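Local coordinates for phenylalanine ammonia-lyase (Rhodosporidium toruloides, PDB 1Y2M), which catalyses the non-oxidative deamination of L-phenylalanine and L-tyrosine to trans-cinnamic acid and p-coumaric acid, releasing ammonium, at residues 291-296 / 370-375; 296-301 / 330-335; 309-314 / 366-371; 322-327 / 378-383. All blocks are in the same frame, centred on the assembly; numbering follows the deposited sequence.

Contact 1: 291-296 / 370-375; sequences LLSQSL and QWLGPL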
loop_
_atom_site.group_PDB
_atom_site.type_symbol
_atom_site.label_atom_id
_atom_site.label_comp_id
_atom_site.label_asym_id
_atom_site.label_seq_id
_atom_site.Cartn_x
_atom_site.Cartn_y
_atom_site.Cartn_z
ATOM N N LEU B 291 -13.833 19.233 -11.049
ATOM C CA LEU B 291 -15.025 19.970 -11.530
ATOM C C LEU B 291 -15.903 19.076 -12.379
ATOM O O LEU B 291 -17.129 19.113 -12.302
ATOM C CB LEU B 291 -14.643 21.250 -12.267
ATOM C CG LEU B 291 -13.995 22.343 -11.386
ATOM C CD1 LEU B 291 -13.753 23.617 -12.228
ATOM C CD2 LEU B 291 -14.841 22.681 -10.183
ATOM N N LEU B 292 -15.289 18.246 -13.190
ATOM C CA LEU B 292 -16.049 17.295 -14.029
ATOM C C LEU B 292 -16.823 16.272 -13.177
ATOM O O LEU B 292 -17.943 15.887 -13.492
ATOM C CB LEU B 292 -15.134 16.630 -15.052
ATOM C CG LEU B 292 -15.716 15.531 -15.947
ATOM C CD1 LEU B 292 -16.896 16.099 -16.785
ATOM C CD2 LEU B 292 -14.684 14.886 -16.847
ATOM N N SER B 293 -16.226 15.845 -12.075
ATOM C CA SER B 293 -16.872 14.927 -11.126
ATOM C C SER B 293 -18.165 15.548 -10.581
ATOM O O SER B 293 -19.185 14.875 -10.415
ATOM C CB SER B 293 -15.933 14.625 -9.958
ATOM O OG SER B 293 -16.618 13.766 -9.057
ATOM N N GLN B 294 -18.105 16.842 -10.299
ATOM C CA GLN B 294 -19.264 17.584 -9.783
ATOM C C GLN B 294 -20.358 17.703 -10.856
ATOM O O GLN B 294 -21.556 17.523 -10.604
ATOM C CB GLN B 294 -18.830 18.953 -9.316
ATOM C CG GLN B 294 -18.036 18.802 -8.040
ATOM C CD GLN B 294 -17.488 20.106 -7.495
ATOM O OE1 GLN B 294 -18.242 21.059 -7.339
ATOM N NE2 GLN B 294 -16.211 20.147 -7.196
ATOM N N SER B 295 -19.923 18.015 -12.060
ATOM C CA SER B 295 -20.825 18.088 -13.196
ATOM C C SER B 295 -21.535 16.757 -13.471
ATOM O O SER B 295 -22.742 16.695 -13.705
ATOM C CB SER B 295 -20.094 18.612 -14.448
ATOM O OG SER B 295 -19.621 19.954 -14.236
ATOM N N LEU B 296 -20.779 15.667 -13.412
ATOM C CA LEU B 296 -21.316 14.339 -13.597
ATOM C C LEU B 296 -22.255 13.950 -12.474
ATOM O O LEU B 296 -23.269 13.314 -12.724
ATOM C CB LEU B 296 -20.168 13.340 -13.679
ATOM C CG LEU B 296 -19.425 13.365 -14.999
ATOM C CD1 LEU B 296 -18.186 12.548 -14.906
ATOM C CD2 LEU B 296 -20.307 12.797 -16.076
ATOM N N GLN B 370 -20.188 15.947 0.861
ATOM C CA GLN B 370 -19.462 15.488 2.015
ATOM C C GLN B 370 -18.282 14.596 1.584
ATOM O O GLN B 370 -17.263 14.510 2.281
ATOM C CB GLN B 370 -20.411 14.767 2.984
ATOM C CG GLN B 370 -21.513 15.618 3.587
ATOM C CD GLN B 370 -22.741 15.676 2.759
ATOM O OE1 GLN B 370 -22.764 15.188 1.651
ATOM N NE2 GLN B 370 -23.806 16.251 3.324
ATOM N N TRP B 371 -18.405 13.917 0.439
ATOM C CA TRP B 371 -17.347 13.052 -0.049
ATOM C C TRP B 371 -16.285 13.876 -0.804
ATOM O O TRP B 371 -15.068 13.662 -0.646
ATOM C CB TRP B 371 -17.939 12.068 -1.054
ATOM C CG TRP B 371 -16.975 10.947 -1.421
ATOM C CD1 TRP B 371 -16.193 10.815 -2.540
ATOM C CD2 TRP B 371 -16.714 9.775 -0.625
ATOM N NE1 TRP B 371 -15.489 9.621 -2.492
ATOM C CE2 TRP B 371 -15.792 8.971 -1.332
ATOM C CE3 TRP B 371 -17.158 9.343 0.629
ATOM C CZ2 TRP B 371 -15.322 7.748 -0.823
ATOM C CZ3 TRP B 371 -16.684 8.132 1.117
ATOM C CH2 TRP B 371 -15.780 7.366 0.401
ATOM N N LEU B 372 -16.736 14.794 -1.651
ATOM C CA LEU B 372 -15.804 15.558 -2.471
ATOM C C LEU B 372 -15.163 16.733 -1.705
ATOM O O LEU B 372 -14.049 17.207 -2.030
ATOM C CB LEU B 372 -16.549 16.058 -3.698
ATOM C CG LEU B 372 -16.926 14.977 -4.731
ATOM C CD1 LEU B 372 -17.826 15.583 -5.829
ATOM C CD2 LEU B 372 -15.752 14.283 -5.348
ATOM N N GLY B 373 -15.884 17.303 -0.734
ATOM C CA GLY B 373 -15.405 18.502 -0.045
ATOM C C GLY B 373 -13.985 18.359 0.507
ATOM O O GLY B 373 -13.097 19.211 0.247
ATOM N N PRO B 374 -13.742 17.280 1.252
ATOM C CA PRO B 374 -12.410 17.156 1.835
ATOM C C PRO B 374 -11.273 17.131 0.853
ATOM O O PRO B 374 -10.239 17.788 1.052
ATOM C CB PRO B 374 -12.508 15.874 2.656
ATOM C CG PRO B 374 -13.910 15.833 3.087
ATOM C CD PRO B 374 -14.641 16.257 1.791
ATOM N N LEU B 375 -11.455 16.394 -0.228
ATOM C CA LEU B 375 -10.394 16.281 -1.194
ATOM C C LEU B 375 -10.232 17.606 -1.994
ATOM O O LEU B 375 -9.128 17.946 -2.464
ATOM C CB LEU B 375 -10.572 15.103 -2.114
ATOM C CG LEU B 375 -11.722 15.088 -3.090
ATOM C CD1 LEU B 375 -11.359 15.729 -4.427
ATOM C CD2 LEU B 375 -12.218 13.606 -3.231
#
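Leu372 spans the gap between two long helices of the bundle and sets its two methyls against Ser293 and Gln294. The backbones stay well apart, with 8.3 Å from Gln294 CA to Leu372 CA, and a single leucine side chain reaches across. The tighter part lies at Ser293. Its OG sits almost evenly before both branches of the leucine, 3.8 Å from Leu372 CD2 and 3.9 Å from Leu372 CD1. The serine hydroxyl is turned away from its own backbone N (chi1 178°), which brings it forward to the methyls while it keeps a hydrogen bond to Asn436; the leucine thus packs against a polar atom already satisfied elsewhere. The looser part is at Gln294. There the two side chains pass one another pointing opposite ways, and one approach, 3.9 Å from Gln294 CG to Leu372 CD1, marks where they touch. Beyond that methylene the glutamine chain runs on extended, and its amide oxygen OE1 is taken by Asn331 ND2. All three touching residues are buried, so the contrast lies in the approaches made, two at Ser293, one at Gln294; Pro374, farther along 370-375, is partly exposed although Asn420 of the second subunit packs on it. Helix 368-391 is kinked at this proline, whose N makes no bond to the preceding turn. The contact joins helices 273-303 and 368-391 of the helical core common to the PAL/histidase family. Leu435 on helix 416-443 and Val328 on helix 323-336 also pack against Leu372, so this one side chain meets three other helices.

Contact 2: 296-301 / 330-335; sequences LTAMTV and GNIRKL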
loop_
_atom_site.group_PDB
_atom_site.type_symbol
_atom_site.label_atom_id
_atom_site.label_comp_id
_atom_site.label_asym_id
_atom_site.label_seq_id
_atom_site.Cartn_x
_atom_site.Cartn_y
_atom_site.Cartn_z
ATOM N N LEU B 296 -20.779 15.667 -13.412
ATOM C CA LEU B 296 -21.316 14.339 -13.597
ATOM C C LEU B 296 -22.255 13.950 -12.474
ATOM O O LEU B 296 -23.269 13.314 -12.724
ATOM C CB LEU B 296 -20.168 13.340 -13.679
ATOM C CG LEU B 296 -19.425 13.365 -14.999
ATOM C CD1 LEU B 296 -18.186 12.548 -14.906
ATOM C CD2 LEU B 296 -20.307 12.797 -16.076
ATOM N N THR B 297 -21.965 14.368 -11.253
ATOM C CA THR B 297 -22.883 14.204 -10.137
ATOM C C THR B 297 -24.263 14.830 -10.457
ATOM O O THR B 297 -25.304 14.184 -10.302
ATOM C CB THR B 297 -22.303 14.789 -8.816
ATOM O OG1 THR B 297 -21.117 14.081 -8.457
ATOM C CG2 THR B 297 -23.315 14.612 -7.689
ATOM N N ALA B 298 -24.236 16.076 -10.912
ATOM C CA ALA B 298 -25.469 16.814 -11.253
ATOM C C ALA B 298 -26.212 16.047 -12.372
ATOM O O ALA B 298 -27.439 15.775 -12.277
ATOM C CB ALA B 298 -25.157 18.213 -11.679
HETATM N N MSE B 299 -25.497 15.658 -13.420
HETATM C CA MSE B 299 -26.178 15.003 -14.565
HETATM C C MSE B 299 -26.746 13.651 -14.204
HETATM O O MSE B 299 -27.763 13.184 -14.736
HETATM C CB MSE B 299 -25.243 14.962 -15.753
HETATM C CG MSE B 299 -24.932 16.323 -16.172
HETATM SE SE MSE B 299 -23.832 16.373 -17.801
HETATM C CE MSE B 299 -25.232 16.293 -19.053
ATOM N N THR B 300 -26.053 12.982 -13.296
ATOM C CA THR B 300 -26.577 11.711 -12.751
ATOM C C THR B 300 -27.837 11.917 -11.915
ATOM O O THR B 300 -28.764 11.099 -11.955
ATOM C CB THR B 300 -25.491 10.931 -11.997
ATOM O OG1 THR B 300 -24.323 10.746 -12.835
ATOM C CG2 THR B 300 -25.995 9.558 -11.559
ATOM N N VAL B 301 -27.886 12.970 -11.099
ATOM C CA VAL B 301 -29.110 13.237 -10.342
ATOM C C VAL B 301 -30.239 13.404 -11.370
ATOM O O VAL B 301 -31.347 12.884 -11.185
ATOM C CB VAL B 301 -28.976 14.501 -9.446
ATOM C CG1 VAL B 301 -30.315 14.902 -8.851
ATOM C CG2 VAL B 301 -27.929 14.303 -8.317
ATOM N N GLY B 330 -22.824 23.929 -3.418
ATOM C CA GLY B 330 -23.215 25.119 -4.182
ATOM C C GLY B 330 -23.019 24.948 -5.675
ATOM O O GLY B 330 -23.848 25.421 -6.467
ATOM N N ASN B 331 -21.908 24.350 -6.087
ATOM C CA ASN B 331 -21.679 24.082 -7.524
ATOM C C ASN B 331 -22.758 23.164 -8.067
ATOM O O ASN B 331 -23.369 23.466 -9.082
ATOM C CB ASN B 331 -20.312 23.435 -7.762
ATOM C CG ASN B 331 -19.140 24.391 -7.562
ATOM O OD1 ASN B 331 -19.299 25.604 -7.635
ATOM N ND2 ASN B 331 -17.913 23.805 -7.396
ATOM N N ILE B 332 -23.041 22.079 -7.354
ATOM C CA ILE B 332 -24.036 21.125 -7.828
ATOM C C ILE B 332 -25.443 21.749 -7.759
ATOM O O ILE B 332 -26.258 21.572 -8.671
ATOM C CB ILE B 332 -23.950 19.785 -7.079
ATOM C CG1 ILE B 332 -22.579 19.148 -7.319
ATOM C CG2 ILE B 332 -25.069 18.860 -7.479
ATOM C CD1 ILE B 332 -22.312 18.021 -6.367
ATOM N N ARG B 333 -25.742 22.501 -6.701
ATOM C CA ARG B 333 -26.989 23.226 -6.621
ATOM C C ARG B 333 -27.192 24.148 -7.856
ATOM O O ARG B 333 -28.254 24.144 -8.475
ATOM C CB ARG B 333 -27.012 24.062 -5.306
ATOM C CG ARG B 333 -28.326 24.828 -5.067
ATOM C CD ARG B 333 -28.442 25.380 -3.653
ATOM N NE ARG B 333 -27.416 26.401 -3.344
ATOM C CZ ARG B 333 -26.355 26.226 -2.539
ATOM N NH1 ARG B 333 -26.076 25.040 -1.945
ATOM N NH2 ARG B 333 -25.529 27.244 -2.329
ATOM N N LYS B 334 -26.150 24.887 -8.195
ATOM C CA LYS B 334 -26.167 25.801 -9.347
ATOM C C LYS B 334 -26.479 25.036 -10.624
ATOM O O LYS B 334 -27.356 25.422 -11.392
ATOM C CB LYS B 334 -24.840 26.538 -9.457
ATOM C CG LYS B 334 -24.733 27.355 -10.748
ATOM C CD LYS B 334 -24.235 28.774 -10.538
ATOM C CE LYS B 334 -22.849 28.844 -10.029
ATOM N NZ LYS B 334 -22.368 30.269 -10.057
ATOM N N LEU B 335 -25.791 23.920 -10.817
ATOM C CA LEU B 335 -25.989 23.112 -12.018
ATOM C C LEU B 335 -27.395 22.553 -12.114
ATOM O O LEU B 335 -27.883 22.408 -13.229
ATOM C CB LEU B 335 -24.992 21.973 -12.072
ATOM C CG LEU B 335 -23.512 22.367 -12.204
ATOM C CD1 LEU B 335 -22.693 21.135 -12.122
ATOM C CD2 LEU B 335 -23.244 23.120 -13.530
#
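Ile332 and Leu335, one turn apart on helix 323-336, pack onto Thr297 and Ala298 of helix 273-303. The short helical segments run in broadly the same direction, crossing at -46° with 9.2 Å between their axes. Along 330-335, Ile332 comes first and uses both branches. Its CG1 lies opposite the carbonyl carbon (chi1 -62°), and the extended chain carries CD1 to 3.8 Å from Thr297 CG2, the two side chains nearly perpendicular. The other branch, CG2, lies 4.3 Å from Ala298 CB. Next, Arg333 turns from the interface and gives NH1 to the carbonyl oxygen of Phe311. Leu335 then closes the row: its CB and its CD1 each stand 3.8 Å from Ala298 CB, so the alanine methyl fits against the inner part of the leucine as well as one of its tips. The small alanine lets the chains come near, with 5.7 Å from Ala298 CA to Ile332 CA. Thr297 offers its methyl here and sends OG1 to Ser293 O and Gln439 NE2. Asn331 ties these helices by a hydrogen bond to Gln294, one turn earlier; among the four touching residues, apolar shape sets the fit.

Contact 3: 309-314 / 366-371; sequences GSFHPF and RTSPQW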
loop_
_atom_site.group_PDB
_atom_site.type_symbol
_atom_site.label_atom_id
_atom_site.label_comp_id
_atom_site.label_asym_id
_atom_site.label_seq_id
_atom_site.Cartn_x
_atom_site.Cartn_y
_atom_site.Cartn_z
ATOM N N GLY B 309 -32.536 18.328 -3.560
ATOM C CA GLY B 309 -32.589 18.727 -2.143
ATOM C C GLY B 309 -31.309 18.393 -1.375
ATOM O O GLY B 309 -31.004 19.031 -0.385
ATOM N N SER B 310 -30.578 17.370 -1.818
ATOM C CA SER B 310 -29.306 16.984 -1.147
ATOM C C SER B 310 -28.337 18.158 -1.060
ATOM O O SER B 310 -27.446 18.149 -0.222
ATOM C CB SER B 310 -28.621 15.826 -1.860
ATOM O OG SER B 310 -29.413 14.691 -1.838
ATOM N N PHE B 311 -28.497 19.144 -1.948
ATOM C CA PHE B 311 -27.512 20.217 -2.107
ATOM C C PHE B 311 -27.999 21.552 -1.566
ATOM O O PHE B 311 -27.404 22.554 -1.814
ATOM C CB PHE B 311 -27.146 20.307 -3.586
ATOM C CG PHE B 311 -26.837 18.974 -4.160
ATOM C CD1 PHE B 311 -25.627 18.384 -3.873
ATOM C CD2 PHE B 311 -27.745 18.278 -4.916
ATOM C CE1 PHE B 311 -25.346 17.146 -4.303
ATOM C CE2 PHE B 311 -27.485 16.982 -5.313
ATOM C CZ PHE B 311 -26.278 16.430 -5.036
ATOM N N HIS B 312 -29.121 21.538 -0.844
ATOM C CA HIS B 312 -29.710 22.715 -0.259
ATOM C C HIS B 312 -28.766 23.355 0.753
ATOM O O HIS B 312 -28.111 22.632 1.490
ATOM C CB HIS B 312 -31.008 22.309 0.437
ATOM C CG HIS B 312 -31.871 23.465 0.794
ATOM N ND1 HIS B 312 -31.632 24.265 1.897
ATOM C CD2 HIS B 312 -32.991 23.951 0.207
ATOM C CE1 HIS B 312 -32.570 25.190 1.959
ATOM N NE2 HIS B 312 -33.406 25.019 0.943
ATOM N N PRO B 313 -28.672 24.704 0.778
ATOM C CA PRO B 313 -27.772 25.342 1.759
ATOM C C PRO B 313 -27.973 24.952 3.215
ATOM O O PRO B 313 -27.014 25.033 4.000
ATOM C CB PRO B 313 -28.099 26.833 1.649
ATOM C CG PRO B 313 -28.822 27.004 0.366
ATOM C CD PRO B 313 -29.341 25.696 -0.091
ATOM N N PHE B 314 -29.189 24.606 3.624
ATOM C CA PHE B 314 -29.387 24.257 5.018
ATOM C C PHE B 314 -28.494 23.070 5.410
ATOM O O PHE B 314 -27.988 23.000 6.537
ATOM C CB PHE B 314 -30.849 23.912 5.301
ATOM C CG PHE B 314 -31.114 23.659 6.717
ATOM C CD1 PHE B 314 -31.148 24.708 7.647
ATOM C CD2 PHE B 314 -31.242 22.385 7.152
ATOM C CE1 PHE B 314 -31.398 24.449 9.021
ATOM C CE2 PHE B 314 -31.470 22.120 8.504
ATOM C CZ PHE B 314 -31.519 23.103 9.423
ATOM N N ARG B 366 -26.375 11.529 -2.599
ATOM C CA ARG B 366 -26.784 12.310 -1.423
ATOM C C ARG B 366 -25.614 12.737 -0.531
ATOM O O ARG B 366 -25.736 13.735 0.168
ATOM C CB ARG B 366 -27.820 11.556 -0.616
ATOM C CG ARG B 366 -28.267 12.210 0.721
ATOM C CD ARG B 366 -29.624 11.709 1.147
ATOM N NE ARG B 366 -29.719 10.254 1.263
ATOM C CZ ARG B 366 -29.717 9.563 2.396
ATOM N NH1 ARG B 366 -29.535 10.161 3.571
ATOM N NH2 ARG B 366 -29.863 8.250 2.354
ATOM N N THR B 367 -24.505 11.996 -0.563
ATOM C CA THR B 367 -23.333 12.374 0.252
ATOM C C THR B 367 -22.196 12.937 -0.579
ATOM O O THR B 367 -21.047 13.082 -0.082
ATOM C CB THR B 367 -22.785 11.189 1.132
ATOM O OG1 THR B 367 -22.100 10.231 0.317
ATOM C CG2 THR B 367 -23.877 10.551 1.971
ATOM N N SER B 368 -22.474 13.293 -1.839
ATOM C CA SER B 368 -21.423 13.775 -2.737
ATOM C C SER B 368 -20.676 15.013 -2.220
ATOM O O SER B 368 -19.450 15.053 -2.281
ATOM C CB SER B 368 -21.935 13.884 -4.185
ATOM O OG SER B 368 -23.116 14.662 -4.308
ATOM N N PRO B 369 -21.394 16.027 -1.668
ATOM C CA PRO B 369 -20.584 17.199 -1.163
ATOM C C PRO B 369 -19.665 16.808 0.005
ATOM O O PRO B 369 -18.542 17.334 0.136
ATOM C CB PRO B 369 -21.638 18.215 -0.733
ATOM C CG PRO B 369 -22.922 17.766 -1.478
ATOM C CD PRO B 369 -22.847 16.266 -1.487
ATOM N N GLN B 370 -20.188 15.947 0.861
ATOM C CA GLN B 370 -19.462 15.488 2.015
ATOM C C GLN B 370 -18.282 14.596 1.584
ATOM O O GLN B 370 -17.263 14.510 2.281
ATOM C CB GLN B 370 -20.411 14.767 2.984
ATOM C CG GLN B 370 -21.513 15.618 3.587
ATOM C CD GLN B 370 -22.741 15.676 2.759
ATOM O OE1 GLN B 370 -22.764 15.188 1.651
ATOM N NE2 GLN B 370 -23.806 16.251 3.324
ATOM N N TRP B 371 -18.405 13.917 0.439
ATOM C CA TRP B 371 -17.347 13.052 -0.049
ATOM C C TRP B 371 -16.285 13.876 -0.804
ATOM O O TRP B 371 -15.068 13.662 -0.646
ATOM C CB TRP B 371 -17.939 12.068 -1.054
ATOM C CG TRP B 371 -16.975 10.947 -1.421
ATOM C CD1 TRP B 371 -16.193 10.815 -2.540
ATOM C CD2 TRP B 371 -16.714 9.775 -0.625
ATOM N NE1 TRP B 371 -15.489 9.621 -2.492
ATOM C CE2 TRP B 371 -15.792 8.971 -1.332
ATOM C CE3 TRP B 371 -17.158 9.343 0.629
ATOM C CZ2 TRP B 371 -15.322 7.748 -0.823
ATOM C CZ3 TRP B 371 -16.684 8.132 1.117
ATOM C CH2 TRP B 371 -15.780 7.366 0.401
HETATM O O HOH W 1 -26.210 16.189 1.532
#
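Phe311, ending a 3-10 turn, presses its ring edge against Ser368 and Pro369 in the first turn of helix 368-391. Near the ring plane, Phe311 CE1 lies 3.3 Å from Ser368 OG, and Phe311 CD1 lies 3.7 Å from Pro369 CG. Beside the ring, Ser310 OG rests 3.6 Å from Arg366 CA, touching the inner part of an arginine that probably binds cinnamate. One water stitches the backbones together, donating to Ser310 O (2.9 Å) and to Arg366 O while accepting from Gln370 NE2. Cutting Phe311 back to an alanine would probably open a gap beside Pro369 and leave Ile332 and Val301 without the ring they pack on. Farther out, Ser368 OG is bonded to Leu365 O, which fixes the oxygen at the ring edge. Arg366 is anchored through NE to Asp361 O and through NH1 to Gly410 O of the second subunit, whose Asn412 also receives Gln370 NE2; the interface with that subunit probably helps place the guanidinium. Past the 3-10 turn, His312 caps the start of helix 314-318: its ND1 accepts Phe314 N at 3.0 Å, almost straight at 169° and close to the imidazole plane.

Contact 4: 322-327 / 378-383; sequences HPTQIE and DLIHAH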
loop_
_atom_site.group_PDB
_atom_site.type_symbol
_atom_site.label_atom_id
_atom_site.label_comp_id
_atom_site.label_asym_id
_atom_site.label_seq_id
_atom_site.Cartn_x
_atom_site.Cartn_y
_atom_site.Cartn_z
ATOM N N HIS B 322 -18.133 23.134 6.582
ATOM C CA HIS B 322 -16.825 22.951 6.028
ATOM C C HIS B 322 -16.810 23.730 4.727
ATOM O O HIS B 322 -17.646 23.500 3.838
ATOM C CB HIS B 322 -16.581 21.496 5.703
ATOM C CG HIS B 322 -16.371 20.632 6.886
ATOM N ND1 HIS B 322 -15.235 20.702 7.663
ATOM C CD2 HIS B 322 -17.129 19.642 7.402
ATOM C CE1 HIS B 322 -15.322 19.806 8.625
ATOM N NE2 HIS B 322 -16.467 19.155 8.502
ATOM N N PRO B 323 -15.885 24.684 4.605
ATOM C CA PRO B 323 -15.931 25.540 3.418
ATOM C C PRO B 323 -16.022 24.849 2.075
ATOM O O PRO B 323 -16.789 25.281 1.208
ATOM C CB PRO B 323 -14.647 26.370 3.540
ATOM C CG PRO B 323 -14.469 26.515 5.054
ATOM C CD PRO B 323 -14.896 25.159 5.605
ATOM N N THR B 324 -15.286 23.764 1.891
ATOM C CA THR B 324 -15.292 23.086 0.583
ATOM C C THR B 324 -16.494 22.182 0.436
ATOM O O THR B 324 -16.874 21.879 -0.708
ATOM C CB THR B 324 -14.021 22.294 0.323
ATOM O OG1 THR B 324 -13.767 21.433 1.446
ATOM C CG2 THR B 324 -12.840 23.261 0.066
ATOM N N GLN B 325 -17.119 21.766 1.538
ATOM C CA GLN B 325 -18.401 21.085 1.414
ATOM C C GLN B 325 -19.468 22.070 0.892
ATOM O O GLN B 325 -20.275 21.757 -0.012
ATOM C CB GLN B 325 -18.847 20.552 2.764
ATOM C CG GLN B 325 -20.094 19.690 2.662
ATOM C CD GLN B 325 -20.515 19.114 3.988
ATOM O OE1 GLN B 325 -19.686 18.622 4.755
ATOM N NE2 GLN B 325 -21.843 19.103 4.240
ATOM N N ILE B 326 -19.495 23.248 1.497
ATOM C CA ILE B 326 -20.361 24.344 1.046
ATOM C C ILE B 326 -20.123 24.610 -0.436
ATOM O O ILE B 326 -21.059 24.747 -1.201
ATOM C CB ILE B 326 -20.092 25.589 1.863
ATOM C CG1 ILE B 326 -20.540 25.392 3.322
ATOM C CG2 ILE B 326 -20.732 26.809 1.237
ATOM C CD1 ILE B 326 -20.080 26.512 4.239
ATOM N N GLU B 327 -18.849 24.678 -0.814
ATOM C CA GLU B 327 -18.481 24.951 -2.189
ATOM C C GLU B 327 -19.050 23.934 -3.164
ATOM O O GLU B 327 -19.624 24.282 -4.191
ATOM C CB GLU B 327 -16.965 25.020 -2.300
ATOM C CG GLU B 327 -16.428 25.070 -3.689
ATOM C CD GLU B 327 -14.878 25.145 -3.728
ATOM O OE1 GLU B 327 -14.275 25.446 -2.679
ATOM O OE2 GLU B 327 -14.316 24.923 -4.795
ATOM N N ASP B 378 -7.945 19.726 -0.117
ATOM C CA ASP B 378 -6.587 19.277 -0.336
ATOM C C ASP B 378 -6.069 19.822 -1.655
ATOM O O ASP B 378 -4.918 20.270 -1.722
ATOM C CB ASP B 378 -6.511 17.752 -0.342
ATOM C CG ASP B 378 -6.577 17.170 1.020
ATOM O OD1 ASP B 378 -6.453 17.907 2.017
ATOM O OD2 ASP B 378 -6.690 15.905 1.083
ATOM N N LEU B 379 -6.898 19.840 -2.693
ATOM C CA LEU B 379 -6.418 20.388 -3.955
ATOM C C LEU B 379 -6.142 21.898 -3.880
ATOM O O LEU B 379 -5.180 22.383 -4.455
ATOM C CB LEU B 379 -7.440 20.116 -5.037
ATOM C CG LEU B 379 -7.624 18.641 -5.411
ATOM C CD1 LEU B 379 -8.832 18.411 -6.297
ATOM C CD2 LEU B 379 -6.335 18.108 -6.012
ATOM N N ILE B 380 -6.986 22.627 -3.170
ATOM C CA ILE B 380 -6.725 24.060 -2.942
ATOM C C ILE B 380 -5.444 24.328 -2.102
ATOM O O ILE B 380 -4.657 25.257 -2.358
ATOM C CB ILE B 380 -7.955 24.688 -2.282
ATOM C CG1 ILE B 380 -9.155 24.580 -3.234
ATOM C CG2 ILE B 380 -7.705 26.139 -1.818
ATOM C CD1 ILE B 380 -10.450 25.060 -2.600
ATOM N N HIS B 381 -5.244 23.481 -1.095
ATOM C CA HIS B 381 -3.996 23.539 -0.324
ATOM C C HIS B 381 -2.773 23.270 -1.205
ATOM O O HIS B 381 -1.794 24.067 -1.237
ATOM C CB HIS B 381 -4.064 22.499 0.805
ATOM C CG HIS B 381 -2.918 22.567 1.762
ATOM N ND1 HIS B 381 -1.706 21.955 1.513
ATOM C CD2 HIS B 381 -2.814 23.124 2.994
ATOM C CE1 HIS B 381 -0.903 22.153 2.555
ATOM N NE2 HIS B 381 -1.543 22.854 3.454
ATOM N N ALA B 382 -2.842 22.208 -1.991
ATOM C CA ALA B 382 -1.762 21.900 -2.904
ATOM C C ALA B 382 -1.464 23.069 -3.842
ATOM O O ALA B 382 -0.291 23.385 -4.138
ATOM C CB ALA B 382 -2.073 20.696 -3.710
ATOM N N HIS B 383 -2.519 23.735 -4.296
ATOM C CA HIS B 383 -2.341 24.880 -5.190
ATOM C C HIS B 383 -1.517 25.961 -4.443
ATOM O O HIS B 383 -0.618 26.618 -5.009
ATOM C CB HIS B 383 -3.706 25.472 -5.576
ATOM C CG HIS B 383 -3.654 26.238 -6.838
ATOM N ND1 HIS B 383 -3.972 25.663 -8.047
ATOM C CD2 HIS B 383 -3.296 27.514 -7.100
ATOM C CE1 HIS B 383 -3.826 26.567 -8.999
ATOM N NE2 HIS B 383 -3.415 27.697 -8.452
#
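Ile380 carries most of this contact, meeting Thr324 and Glu327 through a single methyl, CD1. With CG1 opposite the carbonyl carbon (chi1 -63°) and CD1 extended beyond it, the isoleucine reaches from helix 368-391 toward the first turns of helix 323-336. Thr324 meets it tip to tip, with 4.0 Å from Thr324 CG2 to Ile380 CD1. The threonine divides its branches: the methyl faces the isoleucine, while OG1, held between the backbone N and the carbonyl carbon (chi1 51°), bonds to Gly373 O farther back on the isoleucine's own helix. That bond ties the start of one helix directly to the backbone of the other. Glu327, one turn later, comes from the opposite direction on an extended chain, its OE1 3.8 Å from Ile380 CD1, a van der Waals approach of an oxygen to a methyl. The other carboxylate oxygen, OE2, accepts the backbone N of Gln44, the first residue of helix 44-52, and the amino end of that helix would probably help stabilise the buried charge. The backbones are distant, 9.3 Å from Thr324 CA to Ile380 CA, and the area buried between the segments is small, 77 Å². This is plain packing away from the substrate site. Asp378, on a side of its helix turned from 322-327, makes a salt bridge to Lys424 of the second subunit. Within the chain, Ile47 of helix 44-52 also packs on Ile380, and helix 273-303 takes the neighbouring Leu379 on its Leu283.

In the fold
All four contacts are buried, and contact 1 lies nearest the chain centre. Helix 273-303 serves contacts 1 and 2, helix 323-336 contacts 2 and 4, and helix 368-391 contacts 1, 3 and 4. Contact 2, which touches no other chain, is apolar; contact 1 sets a leucine methyl against a hydroxyl bonded to Asn436, contact 4 an isoleucine methyl against a carboxylate oxygen whose twin is bonded elsewhere. Contact 3, farthest out, its centre about 21 Å from the centre of the chain, replaces helix-on-helix packing with a turn and a bridging water. Contacts 1, 3 and 4 all reach the second subunit. Contacts 2 and 3 meet where Ile332 CG2 lies 3.6 Å from Phe311 CE1.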